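Local coordinates for protein alpha-1,6-mannanase (PDB 4V1S) that probably hydrolyses alpha-1,6-mannosidic linkages of mannans, at residues 213-217 with 276-280; 206-210 with 269-274; 110-116 with 127-131. One frame throughout, in Å; residues are numbered along the deposited sequence. Where two conformers were deposited one is given.

Contact 1: residues 213-217 with 276-280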
ATOM      1  N   MET A 213      -0.978 -13.446  -4.296  1.00 14.23           N
ATOM      2  CA  MET A 213      -1.976 -13.518  -5.358  1.00 14.93           C
ATOM      3  C   MET A 213      -1.493 -12.864  -6.658  1.00 13.64           C
ATOM      4  O   MET A 213      -1.747 -13.393  -7.758  1.00 16.19           O
ATOM      5  CB  MET A 213      -3.315 -12.951  -4.898  1.00 14.93           C
ATOM      6  CG  MET A 213      -3.975 -13.790  -3.815  1.00 15.34           C
ATOM      7  SD  MET A 213      -4.089 -15.567  -4.189  1.00 16.77           S
ATOM      8  CE  MET A 213      -4.910 -15.543  -5.776  1.00 18.04           C
ATOM      9  N   LYS A 214      -0.767 -11.756  -6.541  1.00 13.67           N
ATOM     10  CA  LYS A 214      -0.215 -11.105  -7.718  1.00 12.90           C
ATOM     11  C   LYS A 214       0.831 -11.981  -8.382  1.00 15.33           C
ATOM     12  O   LYS A 214       0.825 -12.141  -9.612  1.00 17.92           O
ATOM     13  CB  LYS A 214       0.320  -9.703  -7.384  1.00 14.39           C
ATOM     14  CG  LYS A 214      -0.776  -8.679  -7.095  1.00 15.00           C
ATOM     15  CD  LYS A 214      -0.256  -7.304  -6.737  1.00 16.92           C
ATOM     16  CE  LYS A 214      -1.386  -6.287  -6.847  1.00 21.42           C
ATOM     17  NZ  LYS A 214      -1.660  -5.944  -8.263  1.00 17.41           N
ATOM     18  N   LEU A 215       1.699 -12.593  -7.578  1.00 14.78           N
ATOM     19  CA  LEU A 215       2.694 -13.510  -8.131  1.00 15.68           C
ATOM     20  C   LEU A 215       2.095 -14.832  -8.653  1.00 17.69           C
ATOM     21  O   LEU A 215       2.612 -15.415  -9.624  1.00 19.51           O
ATOM     22  CB  LEU A 215       3.830 -13.750  -7.143  1.00 16.69           C
ATOM     23  CG  LEU A 215       4.957 -12.719  -7.308  1.00 20.16           C
ATOM     24  CD1 LEU A 215       5.856 -12.678  -6.093  1.00 23.21           C
ATOM     25  CD2 LEU A 215       5.790 -13.010  -8.560  1.00 21.69           C
ATOM     26  N   TYR A 216       1.008 -15.290  -8.035  1.00 16.84           N
ATOM     27  CA  TYR A 216       0.274 -16.432  -8.565  1.00 18.67           C
ATOM     28  C   TYR A 216      -0.218 -16.140  -9.975  1.00 19.12           C
ATOM     29  O   TYR A 216      -0.077 -16.964 -10.882  1.00 22.04           O
ATOM     30  CB  TYR A 216      -0.914 -16.813  -7.663  1.00 19.36           C
ATOM     31  CG  TYR A 216      -1.754 -17.899  -8.261  1.00 20.75           C
ATOM     32  CD1 TYR A 216      -1.234 -19.173  -8.441  1.00 23.72           C
ATOM     33  CD2 TYR A 216      -3.050 -17.645  -8.686  1.00 22.57           C
ATOM     34  CE1 TYR A 216      -1.993 -20.175  -9.018  1.00 27.10           C
ATOM     35  CE2 TYR A 216      -3.821 -18.634  -9.267  1.00 28.91           C
ATOM     36  CZ  TYR A 216      -3.291 -19.900  -9.417  1.00 26.79           C
ATOM     37  OH  TYR A 216      -4.035 -20.902  -9.994  1.00 33.73           O
ATOM     38  N   GLU A 217      -0.805 -14.969 -10.162  1.00 18.94           N
ATOM     39  CA  GLU A 217      -1.327 -14.603 -11.472  1.00 20.98           C
ATOM     40  C   GLU A 217      -0.198 -14.537 -12.498  1.00 21.64           C
ATOM     41  O   GLU A 217      -0.354 -15.005 -13.625  1.00 25.31           O
ATOM     42  CB  GLU A 217      -2.086 -13.285 -11.385  1.00 24.02           C
ATOM     43  CG  GLU A 217      -3.398 -13.418 -10.626  1.00 25.65           C
ATOM     44  CD  GLU A 217      -4.275 -12.180 -10.669  1.00 41.63           C
ATOM     45  OE1 GLU A 217      -3.842 -11.115 -11.210  1.00 50.52           O
ATOM     46  OE2 GLU A 217      -5.409 -12.271 -10.120  1.00 46.43           O
ATOM     47  N   LYS A 276      -8.779 -10.957  -5.263  1.00 16.61           N
ATOM     48  CA  LYS A 276      -7.924 -11.794  -6.119  0.50 18.31           C
ATOM     49  C   LYS A 276      -8.149 -13.275  -5.856  1.00 18.08           C
ATOM     50  O   LYS A 276      -8.124 -14.082  -6.787  1.00 19.62           O
ATOM     51  CB  LYS A 276      -6.445 -11.449  -5.986  0.50 17.53           C
ATOM     52  CG  LYS A 276      -6.146 -10.032  -6.443  0.50 19.69           C
ATOM     53  CD  LYS A 276      -4.686  -9.806  -6.777  0.50 17.30           C
ATOM     54  CE  LYS A 276      -4.357 -10.284  -8.190  0.50 19.27           C
ATOM     55  NZ  LYS A 276      -4.995  -9.397  -9.210  0.50 29.19           N
ATOM     56  N   MET A 277      -8.383 -13.633  -4.592  1.00 16.51           N
ATOM     57  CA  MET A 277      -8.636 -15.035  -4.252  1.00 18.88           C
ATOM     58  C   MET A 277      -9.943 -15.496  -4.862  1.00 21.05           C
ATOM     59  O   MET A 277     -10.038 -16.628  -5.329  1.00 21.44           O
ATOM     60  CB  MET A 277      -8.623 -15.247  -2.747  1.00 19.03           C
ATOM     61  CG  MET A 277      -7.246 -14.956  -2.152  1.00 16.22           C
ATOM     62  SD  MET A 277      -7.148 -14.963  -0.376  1.00 17.47           S
ATOM     63  CE  MET A 277      -7.048 -16.745  -0.106  1.00 18.89           C
ATOM     64  N   TYR A 278     -10.925 -14.602  -4.906  1.00 17.76           N
ATOM     65  CA  TYR A 278     -12.169 -14.884  -5.598  1.00 21.63           C
ATOM     66  C   TYR A 278     -11.950 -15.172  -7.076  1.00 23.21           C
ATOM     67  O   TYR A 278     -12.458 -16.167  -7.603  1.00 27.97           O
ATOM     68  CB  TYR A 278     -13.134 -13.713  -5.442  1.00 20.19           C
ATOM     69  CG  TYR A 278     -14.385 -13.861  -6.271  1.00 23.99           C
ATOM     70  CD1 TYR A 278     -15.226 -14.957  -6.105  1.00 26.49           C
ATOM     71  CD2 TYR A 278     -14.732 -12.896  -7.211  1.00 27.01           C
ATOM     72  CE1 TYR A 278     -16.374 -15.095  -6.866  1.00 31.94           C
ATOM     73  CE2 TYR A 278     -15.883 -13.020  -7.958  1.00 33.90           C
ATOM     74  CZ  TYR A 278     -16.694 -14.125  -7.789  1.00 29.07           C
ATOM     75  OH  TYR A 278     -17.842 -14.238  -8.531  1.00 37.92           O
ATOM     76  N   GLN A 279     -11.190 -14.320  -7.749  1.00 22.56           N
ATOM     77  CA  GLN A 279     -10.906 -14.543  -9.178  1.00 24.95           C
ATOM     78  C   GLN A 279     -10.161 -15.863  -9.416  1.00 27.79           C
ATOM     79  O   GLN A 279     -10.443 -16.571 -10.394  1.00 29.89           O
ATOM     80  CB  GLN A 279     -10.106 -13.371  -9.756  1.00 22.84           C
ATOM     81  CG  GLN A 279     -10.878 -12.057  -9.776  1.00 29.79           C
ATOM     82  CD  GLN A 279     -12.213 -12.105 -10.539  1.00 38.36           C
ATOM     83  OE1 GLN A 279     -13.156 -11.353 -10.232  1.00 38.66           O
ATOM     84  NE2 GLN A 279     -12.303 -12.970 -11.540  1.00 41.40           N
ATOM     85  N   ALA A 280      -9.244 -16.210  -8.520  1.00 27.10           N
ATOM     86  CA  ALA A 280      -8.432 -17.419  -8.672  1.00 27.79           C
ATOM     87  C   ALA A 280      -9.202 -18.720  -8.408  1.00 29.27           C
ATOM     88  O   ALA A 280      -8.973 -19.733  -9.082  1.00 33.71           O
ATOM     89  CB  ALA A 280      -7.210 -17.350  -7.772  1.00 24.00           C
TER
HETATM   90  O   HOH W   1      -2.426  -7.944 -10.167  1.00 23.54           O
HETATM   91  O   HOH W   2      -6.612 -20.649 -10.218  1.00 50.60           O
HETATM   92  O   HOH W   3      -6.260 -14.183  -8.827  1.00 32.57           O
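Lys276 meets three residues of 213-217. Its CB packs on Met213 CB at 3.6 Å, the chains running antiparallel where they touch, and its CD and CE pass across Lys214 CG. The chain then bends (chi3 82°, chi4 70°) and carries the amine back to Glu217, where NZ lies 2.9 Å from OE1 in a salt bridge whose hydrogen bond is weak; Lys276 was deposited in two conformers, so this end of its chain, and with it the salt bridge, is doubtful. Lys214 NZ is turned to Asp154, although one water joins it to Lys276 NZ. A second water ties Glu217 OE2 to the carbonyl of Lys276. Helices 202-219 and 264-281 run in the same sense, the axes of these segments inclined at 32° and 10.5 Å apart at closest; helix 222-239 separates them in sequence, an arrangement consistent with the alpha/alpha barrel of this family. Next, Met277 places CG 3.8 Å from Met213 SD, one chain lying across the other; both also touch helix 222-239. At Ala280, CB receives Met213 CE at 3.5 Å and Tyr216 CE2 at 3.9 Å, while a water in the plane of the Tyr216 ring links its OH to Ala280 O.

Contact 2: residues 206-210 with 269-274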
ATOM      1  N   ALA A 206      -1.816  -9.490   5.320  1.00 10.51           N
ATOM      2  CA  ALA A 206      -2.559  -8.900   4.212  1.00  9.82           C
ATOM      3  C   ALA A 206      -1.690  -8.531   3.013  1.00 11.75           C
ATOM      4  O   ALA A 206      -2.027  -8.862   1.856  1.00 11.68           O
ATOM      5  CB  ALA A 206      -3.363  -7.702   4.719  1.00 10.56           C
ATOM      6  N   VAL A 207      -0.568  -7.867   3.241  1.00 11.62           N
ATOM      7  CA  VAL A 207       0.294  -7.535   2.115  1.00 11.56           C
ATOM      8  C   VAL A 207       0.975  -8.796   1.546  1.00 10.57           C
ATOM      9  O   VAL A 207       1.282  -8.879   0.353  1.00 11.99           O
ATOM     10  CB  VAL A 207       1.361  -6.463   2.429  1.00 10.88           C
ATOM     11  CG1 VAL A 207       0.692  -5.155   2.791  1.00 11.79           C
ATOM     12  CG2 VAL A 207       2.369  -6.894   3.490  1.00 12.91           C
ATOM     13  N   THR A 208       1.241  -9.785   2.407  1.00  9.85           N
ATOM     14  CA  THR A 208       1.817 -11.020   1.918  1.00 11.38           C
ATOM     15  C   THR A 208       0.786 -11.792   1.057  1.00 12.41           C
ATOM     16  O   THR A 208       1.130 -12.303  -0.008  1.00 13.43           O
ATOM     17  CB  THR A 208       2.377 -11.852   3.075  1.00 10.89           C
ATOM     18  OG1 THR A 208       3.372 -11.128   3.758  1.00 11.64           O
ATOM     19  CG2 THR A 208       2.983 -13.145   2.619  1.00 12.29           C
ATOM     20  N   MET A 209      -0.473 -11.846   1.503  1.00 12.17           N
ATOM     21  CA  MET A 209      -1.510 -12.438   0.715  1.00 11.98           C
ATOM     22  C   MET A 209      -1.676 -11.775  -0.646  1.00 13.22           C
ATOM     23  O   MET A 209      -1.757 -12.458  -1.668  1.00 13.29           O
ATOM     24  CB  MET A 209      -2.859 -12.405   1.445  1.00 11.35           C
ATOM     25  CG  MET A 209      -2.944 -13.392   2.616  1.00 12.25           C
ATOM     26  SD  MET A 209      -4.286 -13.055   3.785  1.00 13.44           S
ATOM     27  CE  MET A 209      -5.655 -12.823   2.658  1.00 14.85           C
ATOM     28  N   LEU A 210      -1.708 -10.450  -0.671  1.00 11.96           N
ATOM     29  CA  LEU A 210      -1.905  -9.755  -1.924  1.00 12.57           C
ATOM     30  C   LEU A 210      -0.711 -10.003  -2.854  1.00 12.34           C
ATOM     31  O   LEU A 210      -0.891 -10.250  -4.041  1.00 13.11           O
ATOM     32  CB  LEU A 210      -2.155  -8.260  -1.700  1.00 11.35           C
ATOM     33  CG  LEU A 210      -2.465  -7.498  -2.989  1.00 12.17           C
ATOM     34  CD1 LEU A 210      -3.695  -8.054  -3.703  1.00 12.93           C
ATOM     35  CD2 LEU A 210      -2.684  -6.031  -2.697  1.00 12.17           C
ATOM     36  N   PHE A 269      -6.282  -3.956   2.658  1.00 13.37           N
ATOM     37  CA  PHE A 269      -5.407  -4.922   2.037  1.00  9.84           C
ATOM     38  C   PHE A 269      -5.997  -6.349   2.084  1.00 11.50           C
ATOM     39  O   PHE A 269      -5.742  -7.117   1.175  1.00 11.46           O
ATOM     40  CB  PHE A 269      -4.006  -4.928   2.633  1.00 10.83           C
ATOM     41  CG  PHE A 269      -3.097  -3.835   2.096  1.00 10.55           C
ATOM     42  CD1 PHE A 269      -2.549  -3.945   0.820  1.00 10.76           C
ATOM     43  CD2 PHE A 269      -2.694  -2.778   2.898  1.00 11.66           C
ATOM     44  CE1 PHE A 269      -1.687  -2.994   0.336  1.00 12.05           C
ATOM     45  CE2 PHE A 269      -1.811  -1.831   2.416  1.00 11.01           C
ATOM     46  CZ  PHE A 269      -1.313  -1.952   1.143  1.00 10.58           C
ATOM     47  N   MET A 270      -6.811  -6.672   3.092  1.00 10.61           N
ATOM     48  CA  MET A 270      -7.543  -7.938   3.087  1.00 11.99           C
ATOM     49  C   MET A 270      -8.600  -7.988   1.983  1.00 12.37           C
ATOM     50  O   MET A 270      -8.684  -8.975   1.270  1.00 11.97           O
ATOM     51  CB  MET A 270      -8.152  -8.287   4.451  1.00 13.56           C
ATOM     52  CG  MET A 270      -7.129  -8.571   5.566  1.00 12.01           C
ATOM     53  SD  MET A 270      -6.027  -9.978   5.281  1.00 12.76           S
ATOM     54  CE  MET A 270      -7.199 -11.291   5.572  1.00 13.07           C
ATOM     55  N   ILE A 271      -9.328  -6.896   1.796  1.00 13.54           N
ATOM     56  CA  ILE A 271     -10.313  -6.799   0.726  1.00 12.68           C
ATOM     57  C   ILE A 271      -9.621  -7.046  -0.634  1.00 12.76           C
ATOM     58  O   ILE A 271     -10.090  -7.851  -1.449  1.00 14.25           O
ATOM     59  CB  ILE A 271     -11.049  -5.446   0.760  1.00 11.61           C
ATOM     60  CG1 ILE A 271     -11.952  -5.353   1.979  1.00 14.19           C
ATOM     61  CG2 ILE A 271     -11.868  -5.239  -0.513  1.00 12.76           C
ATOM     62  CD1 ILE A 271     -12.263  -3.897   2.345  1.00 13.33           C
ATOM     63  N   ARG A 272      -8.525  -6.332  -0.904  1.00 12.91           N
ATOM     64  CA  ARG A 272      -7.863  -6.487  -2.188  1.00 11.38           C
ATOM     65  C   ARG A 272      -7.423  -7.949  -2.390  1.00 11.80           C
ATOM     66  O   ARG A 272      -7.538  -8.518  -3.488  1.00 13.73           O
ATOM     67  CB  ARG A 272      -6.670  -5.545  -2.292  1.00 11.17           C
ATOM     68  CG  ARG A 272      -7.033  -4.083  -2.193  1.00 12.64           C
ATOM     69  CD  ARG A 272      -5.907  -3.197  -2.701  1.00 14.60           C
ATOM     70  NE  ARG A 272      -5.878  -3.317  -4.151  1.00 15.65           N
ATOM     71  CZ  ARG A 272      -4.859  -3.048  -4.947  1.00 17.33           C
ATOM     72  NH1 ARG A 272      -3.699  -2.606  -4.469  1.00 18.80           N
ATOM     73  NH2 ARG A 272      -5.019  -3.221  -6.260  1.00 26.56           N
ATOM     74  N   SER A 273      -6.909  -8.555  -1.322  1.00 11.31           N
ATOM     75  CA  SER A 273      -6.481  -9.958  -1.367  1.00 12.08           C
ATOM     76  C   SER A 273      -7.650 -10.876  -1.671  1.00 12.87           C
ATOM     77  O   SER A 273      -7.555 -11.739  -2.552  1.00 15.16           O
ATOM     78  CB  SER A 273      -5.810 -10.352  -0.052  1.00 13.62           C
ATOM     79  OG  SER A 273      -4.609  -9.625   0.157  1.00 12.77           O
ATOM     80  N   TRP A 274      -8.742 -10.698  -0.934  1.00 13.48           N
ATOM     81  CA  TRP A 274      -9.904 -11.542  -1.120  1.00 13.97           C
ATOM     82  C   TRP A 274     -10.477 -11.450  -2.520  1.00 16.13           C
ATOM     83  O   TRP A 274     -10.939 -12.467  -3.073  1.00 17.28           O
ATOM     84  CB  TRP A 274     -10.980 -11.231  -0.093  1.00 14.20           C
ATOM     85  CG  TRP A 274     -10.649 -11.615   1.322  1.00 14.03           C
ATOM     86  CD1 TRP A 274      -9.976 -12.724   1.751  1.00 15.03           C
ATOM     87  CD2 TRP A 274     -11.022 -10.884   2.510  1.00 13.57           C
ATOM     88  NE1 TRP A 274      -9.908 -12.725   3.123  1.00 15.18           N
ATOM     89  CE2 TRP A 274     -10.538 -11.612   3.616  1.00 14.05           C
ATOM     90  CE3 TRP A 274     -11.705  -9.686   2.741  1.00 13.65           C
ATOM     91  CZ2 TRP A 274     -10.734 -11.191   4.940  1.00 14.77           C
ATOM     92  CZ3 TRP A 274     -11.883  -9.262   4.038  1.00 14.23           C
ATOM     93  CH2 TRP A 274     -11.399 -10.009   5.132  1.00 13.31           C
TER
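Val207 sets CG1 almost squarely over the middle of the Phe269 ring, 3.9 Å from the centroid and 4° off the normal, a CH-pi contact in which all six ring carbons lie about equally far from the methyl. Leu210 CD2 comes to the edge of the same ring, 4.1 Å from Phe269 CD1, and also lies over a face of the Arg272 guanidinium. Its CG points away from the backbone N (chi1 -176°), which carries both methyls to Arg272. Ala206 CB is wedged against Phe269 CB and Met270 SD, 3.5 Å from each. Beyond it the methyls of Met209 and Met270 touch, CE to CE 3.6 Å. With Ala206 and Ser273 at the interface, the segment axes come within 8.4 Å, a closeness their small side chains probably allow and consistent with two neighbouring helices of the (alpha/alpha)6 barrel of this family. Ser273 OG lies 3.1 Å from Leu210 N, at an angle too poor for a bond; its hydrogen bond runs back within its own helix to Phe269 O, 2.9 Å away, a carbonyl gripped from opposite faces of its plane by Ser273 OG and Ser273 N. Farther out, Trp147 of helix 142-159 meets Phe269 edge-to-face, and Asp325 fixes the guanidinium through a salt bridge to Arg272 NE. On the methionine side Met209 and Met270 both touch Asn232, whose side-chain oxygen accepts from Trp274 NE1.

Contact 3: residues 110-116 with 127-131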
ATOM      1  N   PHE A 110      13.318   2.404  -8.808  1.00 11.71           N
ATOM      2  CA  PHE A 110      13.778   1.016  -8.582  1.00 10.32           C
ATOM      3  C   PHE A 110      15.233   0.946  -8.164  1.00 10.45           C
ATOM      4  O   PHE A 110      15.607   0.255  -7.190  1.00 11.85           O
ATOM      5  CB  PHE A 110      13.538   0.163  -9.823  1.00 11.79           C
ATOM      6  CG  PHE A 110      14.014  -1.251  -9.673  1.00 12.26           C
ATOM      7  CD1 PHE A 110      13.313  -2.152  -8.888  1.00 12.28           C
ATOM      8  CD2 PHE A 110      15.195  -1.665 -10.263  1.00 14.70           C
ATOM      9  CE1 PHE A 110      13.748  -3.465  -8.743  1.00 12.68           C
ATOM     10  CE2 PHE A 110      15.647  -2.966 -10.114  1.00 16.29           C
ATOM     11  CZ  PHE A 110      14.912  -3.873  -9.366  1.00 14.41           C
ATOM     12  N   LEU A 111      16.038   1.760  -8.818  1.00 11.87           N
ATOM     13  CA  LEU A 111      17.459   1.849  -8.485  1.00 12.32           C
ATOM     14  C   LEU A 111      17.662   2.482  -7.111  1.00 12.40           C
ATOM     15  O   LEU A 111      18.601   2.121  -6.394  1.00 14.59           O
ATOM     16  CB  LEU A 111      18.235   2.594  -9.578  1.00 14.89           C
ATOM     17  CG  LEU A 111      18.294   1.847 -10.919  1.00 16.91           C
ATOM     18  CD1 LEU A 111      18.858   2.758 -12.006  1.00 20.71           C
ATOM     19  CD2 LEU A 111      19.097   0.561 -10.840  1.00 21.07           C
ATOM     20  N   ASN A 112      16.784   3.401  -6.720  1.00 12.42           N
ATOM     21  CA  ASN A 112      16.847   3.895  -5.356  1.00 12.21           C
ATOM     22  C   ASN A 112      16.485   2.800  -4.327  1.00 12.64           C
ATOM     23  O   ASN A 112      17.101   2.726  -3.264  1.00 13.31           O
ATOM     24  CB  ASN A 112      15.949   5.109  -5.176  1.00 11.27           C
ATOM     25  CG  ASN A 112      16.143   5.773  -3.824  1.00 12.20           C
ATOM     26  OD1 ASN A 112      17.273   6.006  -3.402  1.00 14.11           O
ATOM     27  ND2 ASN A 112      15.050   5.972  -3.097  1.00 12.02           N
ATOM     28  N   PHE A 113      15.476   2.007  -4.640  1.00 11.24           N
ATOM     29  CA  PHE A 113      15.098   0.887  -3.814  1.00 10.49           C
ATOM     30  C   PHE A 113      16.276  -0.073  -3.630  1.00 12.79           C
ATOM     31  O   PHE A 113      16.422  -0.657  -2.559  1.00 11.92           O
ATOM     32  CB  PHE A 113      13.868   0.120  -4.357  1.00 10.43           C
ATOM     33  CG  PHE A 113      12.577   0.620  -3.791  1.00  9.80           C
ATOM     34  CD1 PHE A 113      12.018   1.833  -4.243  1.00 11.90           C
ATOM     35  CD2 PHE A 113      11.946  -0.046  -2.758  1.00  9.05           C
ATOM     36  CE1 PHE A 113      10.867   2.337  -3.666  1.00 13.62           C
ATOM     37  CE2 PHE A 113      10.784   0.472  -2.165  1.00 10.07           C
ATOM     38  CZ  PHE A 113      10.231   1.649  -2.622  1.00 10.34           C
ATOM     39  N   ASP A 114      17.147  -0.190  -4.635  1.00 12.36           N
ATOM     40  CA  ASP A 114      18.349  -1.031  -4.465  1.00 12.43           C
ATOM     41  C   ASP A 114      19.220  -0.556  -3.241  1.00 14.00           C
ATOM     42  O   ASP A 114      19.919  -1.357  -2.620  1.00 14.25           O
ATOM     43  CB  ASP A 114      19.184  -1.051  -5.752  1.00 15.14           C
ATOM     44  CG  ASP A 114      18.684  -2.068  -6.828  1.00 21.65           C
ATOM     45  OD1 ASP A 114      17.865  -3.021  -6.557  1.00 26.31           O
ATOM     46  OD2 ASP A 114      19.184  -1.898  -7.983  1.00 30.78           O
ATOM     47  N   ASN A 115      19.154   0.740  -2.913  1.00 11.86           N
ATOM     48  CA  ASN A 115      19.867   1.263  -1.740  1.00 13.00           C
ATOM     49  C   ASN A 115      19.360   0.654  -0.465  1.00 11.90           C
ATOM     50  O   ASN A 115      20.085   0.635   0.520  1.00 13.64           O
ATOM     51  CB  ASN A 115      19.788   2.757  -1.639  1.00 15.11           C
ATOM     52  CG  ASN A 115      20.518   3.446  -2.770  1.00 16.55           C
ATOM     53  OD1 ASN A 115      21.636   3.080  -3.124  1.00 22.91           O
ATOM     54  ND2 ASN A 115      19.893   4.466  -3.332  1.00 16.07           N
ATOM     55  N   TYR A 116      18.100   0.227  -0.457  1.00 10.78           N
ATOM     56  CA  TYR A 116      17.479  -0.406   0.710  1.00 10.24           C
ATOM     57  C   TYR A 116      17.553  -1.937   0.708  1.00 11.47           C
ATOM     58  O   TYR A 116      17.097  -2.584   1.661  1.00 12.79           O
ATOM     59  CB  TYR A 116      16.013   0.018   0.802  1.00 11.03           C
ATOM     60  CG  TYR A 116      15.768   1.510   1.007  1.00 10.17           C
ATOM     61  CD1 TYR A 116      15.915   2.417  -0.026  1.00 11.81           C
ATOM     62  CD2 TYR A 116      15.403   2.013   2.237  1.00  9.70           C
ATOM     63  CE1 TYR A 116      15.662   3.753   0.141  1.00 10.47           C
ATOM     64  CE2 TYR A 116      15.125   3.360   2.403  1.00 10.93           C
ATOM     65  CZ  TYR A 116      15.316   4.233   1.382  1.00  9.91           C
ATOM     66  OH  TYR A 116      15.083   5.572   1.588  1.00 13.16           O
ATOM     67  N   TYR A 127      14.453  -6.322   1.676  1.00 12.64           N
ATOM     68  CA  TYR A 127      14.572  -4.882   1.867  1.00 10.22           C
ATOM     69  C   TYR A 127      14.591  -4.508   3.371  1.00 10.19           C
ATOM     70  O   TYR A 127      13.917  -5.126   4.162  1.00 11.44           O
ATOM     71  CB  TYR A 127      13.403  -4.142   1.211  1.00  9.46           C
ATOM     72  CG  TYR A 127      13.450  -4.110  -0.305  1.00 10.02           C
ATOM     73  CD1 TYR A 127      14.299  -3.232  -0.985  1.00  9.68           C
ATOM     74  CD2 TYR A 127      12.678  -4.980  -1.063  1.00 11.29           C
ATOM     75  CE1 TYR A 127      14.397  -3.254  -2.385  1.00 11.96           C
ATOM     76  CE2 TYR A 127      12.739  -4.970  -2.456  1.00 11.49           C
ATOM     77  CZ  TYR A 127      13.603  -4.099  -3.118  1.00 11.03           C
ATOM     78  OH  TYR A 127      13.652  -4.115  -4.498  1.00 14.44           O
ATOM     79  N   ALA A 128      15.384  -3.485   3.672  1.00 10.12           N
ATOM     80  CA  ALA A 128      15.490  -2.832   4.997  1.00 10.53           C
ATOM     81  C   ALA A 128      14.686  -1.547   5.046  1.00 10.78           C
ATOM     82  O   ALA A 128      14.358  -0.944   4.001  1.00 11.62           O
ATOM     83  CB  ALA A 128      16.944  -2.591   5.345  1.00 11.72           C
ATOM     84  N   THR A 129      14.431  -1.097   6.278  1.00 11.57           N
ATOM     85  CA  THR A 129      13.656   0.089   6.489  1.00 11.95           C
ATOM     86  C   THR A 129      14.438   1.358   6.109  1.00 12.50           C
ATOM     87  O   THR A 129      13.851   2.370   5.730  1.00 12.84           O
ATOM     88  CB  THR A 129      13.155   0.174   7.935  1.00 12.44           C
ATOM     89  OG1 THR A 129      12.013   1.033   7.986  1.00 12.79           O
ATOM     90  CG2 THR A 129      14.244   0.580   8.903  1.00 15.30           C
ATOM     91  N   LEU A 130      15.757   1.282   6.197  1.00 12.99           N
ATOM     92  CA  LEU A 130      16.648   2.364   5.796  1.00 12.09           C
ATOM     93  C   LEU A 130      17.718   1.830   4.843  1.00 12.63           C
ATOM     94  O   LEU A 130      17.920   0.627   4.732  1.00 13.38           O
ATOM     95  CB  LEU A 130      17.306   2.960   7.045  1.00 14.15           C
ATOM     96  CG  LEU A 130      16.447   3.877   7.926  1.00 16.49           C
ATOM     97  CD1 LEU A 130      17.078   4.089   9.287  1.00 18.99           C
ATOM     98  CD2 LEU A 130      16.172   5.213   7.243  1.00 17.29           C
ATOM     99  N   PRO A 131      18.429   2.734   4.147  1.00 12.41           N
ATOM    100  CA  PRO A 131      19.482   2.265   3.282  1.00 13.48           C
ATOM    101  C   PRO A 131      20.464   1.361   4.000  1.00 12.78           C
ATOM    102  O   PRO A 131      20.804   1.594   5.164  1.00 16.19           O
ATOM    103  CB  PRO A 131      20.140   3.556   2.812  1.00 13.81           C
ATOM    104  CG  PRO A 131      18.975   4.512   2.738  1.00 14.80           C
ATOM    105  CD  PRO A 131      18.184   4.171   3.990  1.00 14.69           C
TER
HETATM  106  O   HOH W   4      15.368  -2.592  -5.785  1.00 14.03           O
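Tyr116 and Tyr127 carry the dense part of this contact, where residues 113-116 meet the chain leaving the 117-121/124-127 hairpin. Tyr116 O accepts a straight hydrogen bond from Ala128 N (2.8 Å, 175°), just beyond the paired strands. Pro131 lies alongside the Tyr116 ring, CG over one face at 4.1 Å from the centroid and CD 3.5 Å from CE2, while Thr129 O sits in plane at the ring's edge and Tyr116 OH is hydrogen-bonded to Ser79 O. Phe113 turns its own edge toward the face of Tyr127, planes at 85°, and its carbonyl O lies 3.3 Å from Tyr127 CE1 in the plane of that ring. Replacing Tyr116 with alanine would probably open a gap beside Pro131 and deprive Ser79 O of its hydroxyl partner. The outer side is looser: exposed Asn115 offers its carbonyl to a CA-H...O contact with Pro131 CA, while its amide turns back to Asn112 OD1. Near the tip of Tyr127 the segments meet through water. Tyr127 OH acts as the donor to it, and its two hydrogens go to Phe110 O and Asp114 OD1, so one water links the phenol to a helix carbonyl and a carboxylate.

Contacts 1 and 2 are successive levels of one interface between helices 202-219 and 264-281, their centres 10 Å apart. They join directly, with Lys276 CD 3.7 Å from Leu210 CD1 and Met277 SD 4.0 Å from Met209 CE. Contact 2 is the deeper, about 10 Å from the chain centre against about 17 Å for contact 1, where the segment axes stand farther apart and waters and a doubtful salt bridge span the helices. Contact 3 closes earlier, its centre about 27 Å from that of contact 1 and 23 Å from that of contact 2, its nearest atoms about 11 Å from both. Helix 142-159 lies between, touching Leu210 and Phe269 through Ile150, and Phe113 and Tyr127 through Thr148.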